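Local coordinates for glyoxalase family protein (Bacillus cereus, PDB 1SS4) that is of uncertain function but belongs to the glyoxalase family, probably binds a metal ion, and may act as a methylmalonyl-CoA epimerase, at residues I26-E31 / I142-A147; I60-T65 / H69-L74; G122-V125 / Y131-C134. One frame throughout, in Å; residues are numbered along the deposited sequence.

Contact 1. Residues I26-E31 / I142-A147; sequences ISFFEE and ILIGLA
I144 meets F28 and F29 in a small, buried and wholly apolar contact, where helix 22-32 looks across at strand 143-149 of the four-stranded sheet that begins with strand 95-103. The two backbones stay well apart: even the CA atoms of F29 and I144 are 10.3 Å from each other, so long side chains have to span the gap. F28 does so with CG anti to the backbone N (chi1 178°), which sends its ring out from the helix. The edge of that ring, at CE2, comes 4.0 Å from I144 CG1, which sits near the ring plane, and the two side chains run antiparallel alongside one another. The F29 ring comes from the next residue of the helix. Its far rim does the touching, with CE1 and CZ each 4.0 Å from the I144 methyl CD1, an oblique approach. I144 serves both rings through two torsions: chi1 (-56°) places CG1 at the F28 edge, and chi2 (-64°) turns the terminal methyl toward F29. On the helix side the two rings also brace each other: F28 CD2 sits 3.9 Å above the plane of the F29 ring, over its centre, so the edge of one ring meets the face of the other. Further cover comes from L113 of helix 106-115 against F28, from V99 and F101 of strand 95-103 against I144, and from Y96 of the second subunit, which also packs on I144. Helix and strand thus join parts of the chain that are more than a hundred residues apart. No hydrogen bond crosses between the two segments, and only 129 Å² is buried; what holds them together is dispersion and the exclusion of water, with shape rather than polar direction setting the fit.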
ATOM      1  N   ILE A  26       4.239   1.991  15.061  1.00 26.40           N
ATOM      2  CA  ILE A  26       3.579   3.261  15.362  1.00 28.72           C
ATOM      3  C   ILE A  26       4.672   4.322  15.545  1.00 28.14           C
ATOM      4  O   ILE A  26       4.616   5.395  14.955  1.00 27.40           O
ATOM      5  CB  ILE A  26       2.734   3.183  16.676  1.00 28.07           C
ATOM      6  CG1 ILE A  26       1.540   2.248  16.477  1.00 30.24           C
ATOM      7  CG2 ILE A  26       2.251   4.580  17.073  1.00 30.74           C
ATOM      8  CD1 ILE A  26       0.680   2.077  17.712  1.00 30.27           C
ATOM      9  N   SER A  27       5.679   4.008  16.348  1.00 29.03           N
ATOM     10  CA  SER A  27       6.756   4.967  16.589  1.00 30.18           C
ATOM     11  C   SER A  27       7.413   5.441  15.292  1.00 29.88           C
ATOM     12  O   SER A  27       7.654   6.633  15.098  1.00 30.82           O
ATOM     13  CB  SER A  27       7.810   4.341  17.509  1.00 32.97           C
ATOM     14  OG  SER A  27       8.953   5.172  17.604  1.00 35.88           O
ATOM     15  N   PHE A  28       7.698   4.501  14.400  1.00 28.09           N
ATOM     16  CA  PHE A  28       8.325   4.822  13.126  1.00 27.61           C
ATOM     17  C   PHE A  28       7.480   5.745  12.243  1.00 26.36           C
ATOM     18  O   PHE A  28       7.977   6.744  11.729  1.00 26.32           O
ATOM     19  CB  PHE A  28       8.639   3.534  12.358  1.00 26.91           C
ATOM     20  CG  PHE A  28       9.234   3.775  11.005  1.00 29.29           C
ATOM     21  CD1 PHE A  28      10.531   4.273  10.884  1.00 29.00           C
ATOM     22  CD2 PHE A  28       8.498   3.534   9.855  1.00 29.51           C
ATOM     23  CE1 PHE A  28      11.082   4.527   9.627  1.00 29.33           C
ATOM     24  CE2 PHE A  28       9.038   3.788   8.590  1.00 31.50           C
ATOM     25  CZ  PHE A  28      10.330   4.284   8.478  1.00 31.38           C
ATOM     26  N   PHE A  29       6.203   5.425  12.059  1.00 24.75           N
ATOM     27  CA  PHE A  29       5.387   6.271  11.215  1.00 24.51           C
ATOM     28  C   PHE A  29       5.131   7.632  11.853  1.00 25.60           C
ATOM     29  O   PHE A  29       4.910   8.612  11.149  1.00 25.71           O
ATOM     30  CB  PHE A  29       4.124   5.517  10.808  1.00 23.75           C
ATOM     31  CG  PHE A  29       4.392   4.489   9.723  1.00 23.39           C
ATOM     32  CD1 PHE A  29       4.610   4.900   8.410  1.00 24.46           C
ATOM     33  CD2 PHE A  29       4.529   3.146  10.033  1.00 24.82           C
ATOM     34  CE1 PHE A  29       4.971   3.979   7.412  1.00 24.69           C
ATOM     35  CE2 PHE A  29       4.890   2.202   9.043  1.00 26.97           C
ATOM     36  CZ  PHE A  29       5.112   2.625   7.732  1.00 23.59           C
ATOM     37  N   GLU A  30       5.218   7.707  13.180  1.00 30.36           N
ATOM     38  CA  GLU A  30       5.049   8.998  13.849  1.00 32.79           C
ATOM     39  C   GLU A  30       6.220   9.888  13.453  1.00 33.04           C
ATOM     40  O   GLU A  30       6.042  11.082  13.215  1.00 33.64           O
ATOM     41  CB  GLU A  30       5.006   8.839  15.366  1.00 33.04           C
ATOM     42  CG  GLU A  30       3.675   8.324  15.873  1.00 35.63           C
ATOM     43  CD  GLU A  30       3.708   7.991  17.347  1.00 37.34           C
ATOM     44  OE1 GLU A  30       4.811   8.048  17.939  1.00 39.06           O
ATOM     45  OE2 GLU A  30       2.634   7.660  17.909  1.00 36.49           O
ATOM     46  N   GLU A  31       7.408   9.292  13.364  1.00 33.73           N
ATOM     47  CA  GLU A  31       8.626  10.003  12.973  1.00 33.50           C
ATOM     48  C   GLU A  31       8.534  10.493  11.530  1.00 33.40           C
ATOM     49  O   GLU A  31       9.070  11.543  11.186  1.00 31.41           O
ATOM     50  CB  GLU A  31       9.840   9.083  13.105  1.00 36.98           C
ATOM     51  CG  GLU A  31      10.214   8.724  14.532  1.00 42.71           C
ATOM     52  CD  GLU A  31      10.882   9.878  15.273  1.00 45.81           C
ATOM     53  OE1 GLU A  31      11.835  10.474  14.728  1.00 48.77           O
ATOM     54  OE2 GLU A  31      10.457  10.180  16.405  1.00 48.54           O
ATOM     55  N   ILE A 142      10.796  -2.688   6.530  1.00 27.55           N
ATOM     56  CA  ILE A 142       9.744  -2.327   5.583  1.00 25.53           C
ATOM     57  C   ILE A 142      10.160  -1.196   4.635  1.00 25.09           C
ATOM     58  O   ILE A 142      10.619  -0.134   5.059  1.00 20.66           O
ATOM     59  CB  ILE A 142       8.448  -1.977   6.357  1.00 25.05           C
ATOM     60  CG1 ILE A 142       7.944  -3.256   7.047  1.00 28.23           C
ATOM     61  CG2 ILE A 142       7.363  -1.413   5.409  1.00 22.88           C
ATOM     62  CD1 ILE A 142       6.876  -3.035   8.096  1.00 27.55           C
ATOM     63  N   LEU A 143       9.985  -1.438   3.343  1.00 24.06           N
ATOM     64  CA  LEU A 143      10.358  -0.474   2.315  1.00 24.33           C
ATOM     65  C   LEU A 143       9.430   0.738   2.215  1.00 24.19           C
ATOM     66  O   LEU A 143       8.212   0.601   2.041  1.00 22.78           O
ATOM     67  CB  LEU A 143      10.425  -1.170   0.955  1.00 22.26           C
ATOM     68  CG  LEU A 143      11.069  -0.378  -0.187  1.00 24.23           C
ATOM     69  CD1 LEU A 143      12.552  -0.196   0.116  1.00 22.37           C
ATOM     70  CD2 LEU A 143      10.882  -1.144  -1.515  1.00 19.89           C
ATOM     71  N   ILE A 144      10.038   1.923   2.313  1.00 22.18           N
ATOM     72  CA  ILE A 144       9.341   3.204   2.219  1.00 25.29           C
ATOM     73  C   ILE A 144      10.092   4.078   1.225  1.00 23.89           C
ATOM     74  O   ILE A 144      11.290   3.948   1.064  1.00 25.32           O
ATOM     75  CB  ILE A 144       9.360   3.944   3.563  1.00 28.26           C
ATOM     76  CG1 ILE A 144       8.761   3.066   4.657  1.00 32.38           C
ATOM     77  CG2 ILE A 144       8.609   5.225   3.444  1.00 33.94           C
ATOM     78  CD1 ILE A 144       7.305   2.751   4.439  1.00 31.75           C
ATOM     79  N   GLY A 145       9.367   4.963   0.559  1.00 24.02           N
ATOM     80  CA  GLY A 145       9.967   5.884  -0.373  1.00 22.98           C
ATOM     81  C   GLY A 145       9.799   7.278   0.231  1.00 24.65           C
ATOM     82  O   GLY A 145       8.799   7.574   0.884  1.00 22.81           O
ATOM     83  N   LEU A 146      10.796   8.126   0.034  1.00 23.95           N
ATOM     84  CA  LEU A 146      10.748   9.501   0.537  1.00 24.65           C
ATOM     85  C   LEU A 146      11.111  10.432  -0.595  1.00 23.89           C
ATOM     86  O   LEU A 146      11.974  10.118  -1.397  1.00 24.67           O
ATOM     87  CB  LEU A 146      11.743   9.702   1.671  1.00 26.45           C
ATOM     88  CG  LEU A 146      11.611   8.929   2.974  1.00 28.04           C
ATOM     89  CD1 LEU A 146      12.798   9.276   3.863  1.00 28.05           C
ATOM     90  CD2 LEU A 146      10.316   9.277   3.654  1.00 28.21           C
ATOM     91  N   ALA A 147      10.437  11.571  -0.671  1.00 25.65           N
ATOM     92  CA  ALA A 147      10.741  12.562  -1.696  1.00 29.07           C
ATOM     93  C   ALA A 147      10.549  13.976  -1.165  1.00 30.31           C
ATOM     94  O   ALA A 147       9.736  14.210  -0.274  1.00 28.41           O
ATOM     95  CB  ALA A 147       9.850  12.375  -2.894  1.00 26.49           C
TER

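Contact 2. Residues I60-T65 / H69-L74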
ATOM      1  N   ILE A  60      -4.843  -3.579  16.176  1.00 28.15           N
ATOM      2  CA  ILE A  60      -4.814  -2.632  15.066  1.00 29.29           C
ATOM      3  C   ILE A  60      -4.526  -1.201  15.496  1.00 29.41           C
ATOM      4  O   ILE A  60      -4.936  -0.772  16.578  1.00 30.44           O
ATOM      5  CB  ILE A  60      -6.172  -2.652  14.333  1.00 29.34           C
ATOM      6  CG1 ILE A  60      -6.359  -4.002  13.635  1.00 31.50           C
ATOM      7  CG2 ILE A  60      -6.255  -1.527  13.323  1.00 34.61           C
ATOM      8  CD1 ILE A  60      -7.750  -4.194  13.098  1.00 36.36           C
ATOM      9  N   ALA A  61      -3.820  -0.470  14.641  1.00 26.93           N
ATOM     10  CA  ALA A  61      -3.498   0.931  14.893  1.00 28.51           C
ATOM     11  C   ALA A  61      -3.692   1.684  13.586  1.00 29.25           C
ATOM     12  O   ALA A  61      -3.173   1.274  12.553  1.00 29.58           O
ATOM     13  CB  ALA A  61      -2.067   1.077  15.375  1.00 27.51           C
HETATM   14  N   MSE A  62      -4.438   2.778  13.623  1.00 26.74           N
HETATM   15  CA  MSE A  62      -4.678   3.548  12.415  1.00 27.07           C
HETATM   16  C   MSE A  62      -3.898   4.859  12.441  1.00 28.77           C
HETATM   17  O   MSE A  62      -4.038   5.653  13.371  1.00 26.64           O
HETATM   18  CB  MSE A  62      -6.174   3.831  12.268  1.00 29.03           C
HETATM   19  CG  MSE A  62      -6.569   4.443  10.932  1.00 30.42           C
HETATM   20 SE   MSE A  62      -6.331   3.239   9.403  0.93 35.27          SE
HETATM   21  CE  MSE A  62      -7.902   2.071   9.630  1.00 31.96           C
HETATM   22  N   MSE A  63      -3.056   5.054  11.426  1.00 28.09           N
HETATM   23  CA  MSE A  63      -2.239   6.263  11.289  1.00 28.38           C
HETATM   24  C   MSE A  63      -2.865   7.130  10.194  1.00 26.37           C
HETATM   25  O   MSE A  63      -3.294   6.614   9.163  1.00 24.93           O
HETATM   26  CB  MSE A  63      -0.819   5.923  10.817  1.00 28.63           C
HETATM   27  CG  MSE A  63      -0.095   4.810  11.552  1.00 36.25           C
HETATM   28 SE   MSE A  63       0.194   5.268  13.414  0.91 42.08          SE
HETATM   29  CE  MSE A  63       1.514   6.663  13.234  1.00 39.50           C
ATOM     30  N   VAL A  64      -2.868   8.442  10.391  1.00 27.23           N
ATOM     31  CA  VAL A  64      -3.415   9.347   9.395  1.00 24.40           C
ATOM     32  C   VAL A  64      -2.411  10.451   9.069  1.00 25.52           C
ATOM     33  O   VAL A  64      -1.630  10.868   9.932  1.00 24.48           O
ATOM     34  CB  VAL A  64      -4.740   9.982   9.878  1.00 26.07           C
ATOM     35  CG1 VAL A  64      -4.486  10.909  11.090  1.00 24.22           C
ATOM     36  CG2 VAL A  64      -5.394  10.744   8.723  1.00 25.86           C
ATOM     37  N   THR A  65      -2.410  10.917   7.824  1.00 23.70           N
ATOM     38  CA  THR A  65      -1.490  11.984   7.448  1.00 23.72           C
ATOM     39  C   THR A  65      -2.071  13.315   7.925  1.00 24.56           C
ATOM     40  O   THR A  65      -3.276  13.428   8.145  1.00 24.18           O
ATOM     41  CB  THR A  65      -1.329  12.079   5.929  1.00 23.89           C
ATOM     42  OG1 THR A  65      -2.629  12.079   5.314  1.00 27.12           O
ATOM     43  CG2 THR A  65      -0.500  10.918   5.411  1.00 23.74           C
ATOM     44  N   HIS A  69      -5.920  13.070   4.336  1.00 28.99           N
ATOM     45  CA  HIS A  69      -6.379  12.297   3.188  1.00 29.91           C
ATOM     46  C   HIS A  69      -5.924  10.854   3.123  1.00 28.96           C
ATOM     47  O   HIS A  69      -6.552  10.036   2.450  1.00 31.81           O
ATOM     48  CB  HIS A  69      -5.914  12.934   1.881  1.00 31.36           C
ATOM     49  CG  HIS A  69      -6.335  14.354   1.702  1.00 33.80           C
ATOM     50  ND1 HIS A  69      -7.633  14.775   1.895  1.00 33.48           N
ATOM     51  CD2 HIS A  69      -5.643  15.437   1.273  1.00 35.79           C
ATOM     52  CE1 HIS A  69      -7.726  16.056   1.588  1.00 38.16           C
ATOM     53  NE2 HIS A  69      -6.532  16.482   1.207  1.00 36.90           N
ATOM     54  N   SER A  70      -4.825  10.543   3.791  1.00 29.21           N
ATOM     55  CA  SER A  70      -4.263   9.210   3.680  1.00 25.43           C
ATOM     56  C   SER A  70      -4.062   8.519   5.000  1.00 25.61           C
ATOM     57  O   SER A  70      -3.787   9.157   6.014  1.00 25.51           O
ATOM     58  CB  SER A  70      -2.936   9.304   2.945  1.00 25.43           C
ATOM     59  OG  SER A  70      -3.069  10.121   1.799  1.00 27.51           O
ATOM     60  N   ARG A  71      -4.172   7.201   4.977  1.00 24.22           N
ATOM     61  CA  ARG A  71      -4.013   6.440   6.195  1.00 23.45           C
ATOM     62  C   ARG A  71      -3.228   5.155   6.003  1.00 24.88           C
ATOM     63  O   ARG A  71      -3.271   4.536   4.936  1.00 23.25           O
ATOM     64  CB  ARG A  71      -5.387   6.095   6.783  1.00 24.61           C
ATOM     65  CG  ARG A  71      -6.149   7.279   7.359  1.00 23.69           C
ATOM     66  CD  ARG A  71      -7.616   6.919   7.653  1.00 28.35           C
ATOM     67  NE  ARG A  71      -8.235   7.972   8.449  1.00 28.89           N
ATOM     68  CZ  ARG A  71      -8.661   9.131   7.960  1.00 30.99           C
ATOM     69  NH1 ARG A  71      -8.557   9.390   6.662  1.00 34.23           N
ATOM     70  NH2 ARG A  71      -9.157  10.048   8.779  1.00 32.90           N
ATOM     71  N   ILE A  72      -2.525   4.765   7.065  1.00 23.39           N
ATOM     72  CA  ILE A  72      -1.767   3.523   7.093  1.00 22.11           C
ATOM     73  C   ILE A  72      -2.314   2.737   8.280  1.00 24.56           C
ATOM     74  O   ILE A  72      -2.294   3.201   9.422  1.00 24.44           O
ATOM     75  CB  ILE A  72      -0.274   3.760   7.300  1.00 21.67           C
ATOM     76  CG1 ILE A  72       0.307   4.444   6.077  1.00 22.89           C
ATOM     77  CG2 ILE A  72       0.443   2.431   7.598  1.00 20.29           C
ATOM     78  CD1 ILE A  72       1.672   5.107   6.341  1.00 30.37           C
ATOM     79  N   GLU A  73      -2.829   1.549   7.998  1.00 22.44           N
ATOM     80  CA  GLU A  73      -3.359   0.698   9.052  1.00 23.38           C
ATOM     81  C   GLU A  73      -2.280  -0.305   9.408  1.00 22.59           C
ATOM     82  O   GLU A  73      -1.786  -1.027   8.536  1.00 24.32           O
ATOM     83  CB  GLU A  73      -4.604  -0.054   8.572  1.00 22.26           C
ATOM     84  CG  GLU A  73      -5.277  -0.873   9.666  1.00 29.77           C
ATOM     85  CD  GLU A  73      -6.564  -1.564   9.195  1.00 34.39           C
ATOM     86  OE1 GLU A  73      -7.440  -0.892   8.606  1.00 39.30           O
ATOM     87  OE2 GLU A  73      -6.707  -2.778   9.416  1.00 37.75           O
ATOM     88  N   LEU A  74      -1.928  -0.357  10.684  1.00 22.26           N
ATOM     89  CA  LEU A  74      -0.918  -1.283  11.163  1.00 22.13           C
ATOM     90  C   LEU A  74      -1.634  -2.393  11.928  1.00 24.89           C
ATOM     91  O   LEU A  74      -2.502  -2.122  12.773  1.00 22.79           O
ATOM     92  CB  LEU A  74       0.082  -0.534  12.061  1.00 25.06           C
ATOM     93  CG  LEU A  74       0.800   0.640  11.383  1.00 23.75           C
ATOM     94  CD1 LEU A  74       1.572   1.456  12.414  1.00 27.66           C
ATOM     95  CD2 LEU A  74       1.761   0.127  10.286  1.00 23.66           C
TER
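R71 is the side chain to follow here, because it runs along V64 for much of its length. Its CB lies 3.2 Å from the backbone oxygen M63 O, with the selenium of M62 on the same side of the sheet. CG comes next, 3.8 Å from V64 CG2, and from there to NE the chain is extended, running parallel to the V64 side chain. At the tip the guanidinium lays one face on that same methyl: V64 CG2 is 3.7 Å from R71 CZ, over the middle of the group. With chi1 of V64 at 66°, this CG2 lies opposite the backbone N and beside the carbonyl carbon, which brings it under the arginine. The charged end is then held by a salt bridge from NE to E37 on strand 35-42. All this belongs to a beta hairpin, strands 57-64 and 71-79, the central pair of a four-stranded mixed sheet of the glyoxalase fold. A61 with L74 and M63 with I72 are hydrogen-bonded pairs, and M62 with E73 and V64 with R71 are non-hydrogen-bonded ones. L74 N to A61 O is 2.8 Å and almost straight, 177° at the hydrogen. On the face that carries R71, selenomethionine M62 bends at chi2 and chi3, bringing its methyl CE to within 3.2 Å of E73 OE1. On the other face M63, also selenomethionine, sets CG 3.8 Å from L74 CD1, and helix 22-32 covers this side with I26 on A61 and F29 on M63 and I72. Near the turn, T65 OG1 accepts S70 N at 3.1 Å and is also hydrogen-bonded to D67 OD1, while T65 N donates to S70 O. Beyond it, the H69 ring stacks on H69 of the second subunit.

Contact 3. Residues G122-V125 / Y131-C134; sequences GEVV and YRLC
V125 O is gripped from the facing strand by an N-H and a CA-H. L133 N donates to it at 2.7 Å, lying in the carbonyl plane, and R132 CA approaches at 3.0 Å as a CA-H...O contact. The methyl L133 CD2 simply packs beside this oxygen at 3.5 Å, helped by a chi1 of 75° that turns the leucine side chain toward V125. The return bond, V125 N to L133 O, is 2.8 Å long, making V125 and L133 an antiparallel hydrogen-bonded pair of the hairpin formed by strands 119-127 and 131-137. A water closes a second link on the neighbouring residues: it accepts R132 NE at 2.8 Å, in the plane of the guanidinium at its edge, and donates to V124 O. The same guanidinium crosses V124 at a slant, with NH2 3.4 Å from V124 CG1. Its charge is met by a salt bridge from NH2 to D107, so bridging water and carboxylate both limit how the arginine can turn. The second methyl, V124 CG2, packs instead on C134 CB at 4.1 Å. Across the dimer, E123 forms a salt bridge with R49 of the second subunit, and W46 of that subunit packs on L133. Strand 143-149 flanks 131-137 on its other side, while helix 106-115 packs I106 on V124, R132 and C134 and adds V110 against C134.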
ATOM      1  N   GLY A 122      19.581   3.030  -1.410  1.00 36.07           N
ATOM      2  CA  GLY A 122      20.513   3.439  -2.442  1.00 37.80           C
ATOM      3  C   GLY A 122      21.045   4.805  -2.066  1.00 38.37           C
ATOM      4  O   GLY A 122      21.569   4.987  -0.978  1.00 39.07           O
ATOM      5  N   GLU A 123      20.897   5.771  -2.959  1.00 39.97           N
ATOM      6  CA  GLU A 123      21.358   7.121  -2.681  1.00 41.41           C
ATOM      7  C   GLU A 123      20.168   8.063  -2.724  1.00 40.88           C
ATOM      8  O   GLU A 123      19.111   7.711  -3.254  1.00 39.26           O
ATOM      9  CB  GLU A 123      22.365   7.565  -3.747  1.00 44.52           C
ATOM     10  CG  GLU A 123      23.521   6.608  -3.953  1.00 47.72           C
ATOM     11  CD  GLU A 123      24.329   6.901  -5.211  1.00 49.63           C
ATOM     12  OE1 GLU A 123      25.165   6.048  -5.570  1.00 52.32           O
ATOM     13  OE2 GLU A 123      24.139   7.965  -5.837  1.00 50.64           O
ATOM     14  N   VAL A 124      20.336   9.244  -2.139  1.00 39.47           N
ATOM     15  CA  VAL A 124      19.300  10.256  -2.198  1.00 40.21           C
ATOM     16  C   VAL A 124      19.607  10.877  -3.559  1.00 41.38           C
ATOM     17  O   VAL A 124      20.611  11.566  -3.730  1.00 42.74           O
ATOM     18  CB  VAL A 124      19.450  11.305  -1.080  1.00 40.05           C
ATOM     19  CG1 VAL A 124      18.377  12.382  -1.238  1.00 37.68           C
ATOM     20  CG2 VAL A 124      19.343  10.625   0.292  1.00 37.95           C
ATOM     21  N   VAL A 125      18.746  10.613  -4.528  1.00 41.87           N
ATOM     22  CA  VAL A 125      18.952  11.081  -5.885  1.00 42.26           C
ATOM     23  C   VAL A 125      18.096  12.266  -6.280  1.00 43.55           C
ATOM     24  O   VAL A 125      16.957  12.412  -5.822  1.00 41.11           O
ATOM     25  CB  VAL A 125      18.679   9.928  -6.882  1.00 42.70           C
ATOM     26  CG1 VAL A 125      19.107  10.314  -8.280  1.00 43.99           C
ATOM     27  CG2 VAL A 125      19.397   8.669  -6.420  1.00 42.32           C
ATOM     28  N   TYR A 131      12.535  16.857  -8.209  1.00 53.35           N
ATOM     29  CA  TYR A 131      12.545  16.009  -7.021  1.00 51.66           C
ATOM     30  C   TYR A 131      13.907  15.536  -6.572  1.00 49.12           C
ATOM     31  O   TYR A 131      14.877  15.548  -7.317  1.00 49.83           O
ATOM     32  CB  TYR A 131      11.725  14.736  -7.263  1.00 54.62           C
ATOM     33  CG  TYR A 131      10.233  14.892  -7.263  1.00 57.71           C
ATOM     34  CD1 TYR A 131       9.547  15.246  -6.097  1.00 59.84           C
ATOM     35  CD2 TYR A 131       9.494  14.652  -8.421  1.00 58.79           C
ATOM     36  CE1 TYR A 131       8.160  15.354  -6.085  1.00 61.42           C
ATOM     37  CE2 TYR A 131       8.105  14.760  -8.419  1.00 61.75           C
ATOM     38  CZ  TYR A 131       7.444  15.112  -7.247  1.00 62.06           C
ATOM     39  OH  TYR A 131       6.072  15.225  -7.237  1.00 63.88           O
ATOM     40  N   ARG A 132      13.939  15.098  -5.324  1.00 46.20           N
ATOM     41  CA  ARG A 132      15.106  14.496  -4.709  1.00 42.67           C
ATOM     42  C   ARG A 132      14.388  13.360  -3.987  1.00 41.62           C
ATOM     43  O   ARG A 132      13.366  13.591  -3.338  1.00 41.54           O
ATOM     44  CB  ARG A 132      15.781  15.438  -3.711  1.00 41.98           C
ATOM     45  CG  ARG A 132      16.742  16.453  -4.357  1.00 40.99           C
ATOM     46  CD  ARG A 132      17.576  17.180  -3.304  1.00 40.68           C
ATOM     47  NE  ARG A 132      18.524  16.283  -2.647  1.00 39.53           N
ATOM     48  CZ  ARG A 132      18.857  16.357  -1.364  1.00 39.67           C
ATOM     49  NH1 ARG A 132      18.319  17.296  -0.596  1.00 41.77           N
ATOM     50  NH2 ARG A 132      19.705  15.481  -0.841  1.00 39.32           N
ATOM     51  N   LEU A 133      14.885  12.135  -4.121  1.00 38.43           N
ATOM     52  CA  LEU A 133      14.216  11.017  -3.470  1.00 36.80           C
ATOM     53  C   LEU A 133      15.127   9.839  -3.159  1.00 34.79           C
ATOM     54  O   LEU A 133      16.237   9.738  -3.680  1.00 34.66           O
ATOM     55  CB  LEU A 133      13.055  10.527  -4.338  1.00 33.67           C
ATOM     56  CG  LEU A 133      13.449   9.725  -5.577  1.00 34.83           C
ATOM     57  CD1 LEU A 133      12.219   9.020  -6.132  1.00 32.33           C
ATOM     58  CD2 LEU A 133      14.083  10.644  -6.624  1.00 36.07           C
ATOM     59  N   CYS A 134      14.630   8.946  -2.306  1.00 31.78           N
ATOM     60  CA  CYS A 134      15.365   7.762  -1.913  1.00 31.26           C
ATOM     61  C   CYS A 134      14.407   6.689  -1.404  1.00 29.63           C
ATOM     62  O   CYS A 134      13.212   6.942  -1.206  1.00 27.16           O
ATOM     63  CB  CYS A 134      16.356   8.093  -0.797  1.00 32.24           C
ATOM     64  SG  CYS A 134      15.562   8.569   0.755  1.00 34.78           S
TER
HETATM   65  O   HOH W   1      20.074  14.674  -4.295  1.00 53.74           O

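Contact 1 spans the longest interval of sequence, and both other contacts fall within it, contact 2 first and contact 3 later. The hairpins of contacts 2 and 3 lie in different four-stranded sheets, each with strand order 1-4-3-2, in keeping with the paired βαβββ modules of the glyoxalase fold; their centres are 25 Å apart and they do not touch. Contact 1 connects them. About 12 Å from contact 2, its helix 22-32 lies against that hairpin's sheet; about 15 Å from contact 3, its strand 143-149 borders strand 131-137, where L146 N probably bonds to C134 O. All three contacts also touch the second subunit, so each lies at or near the dimer interface.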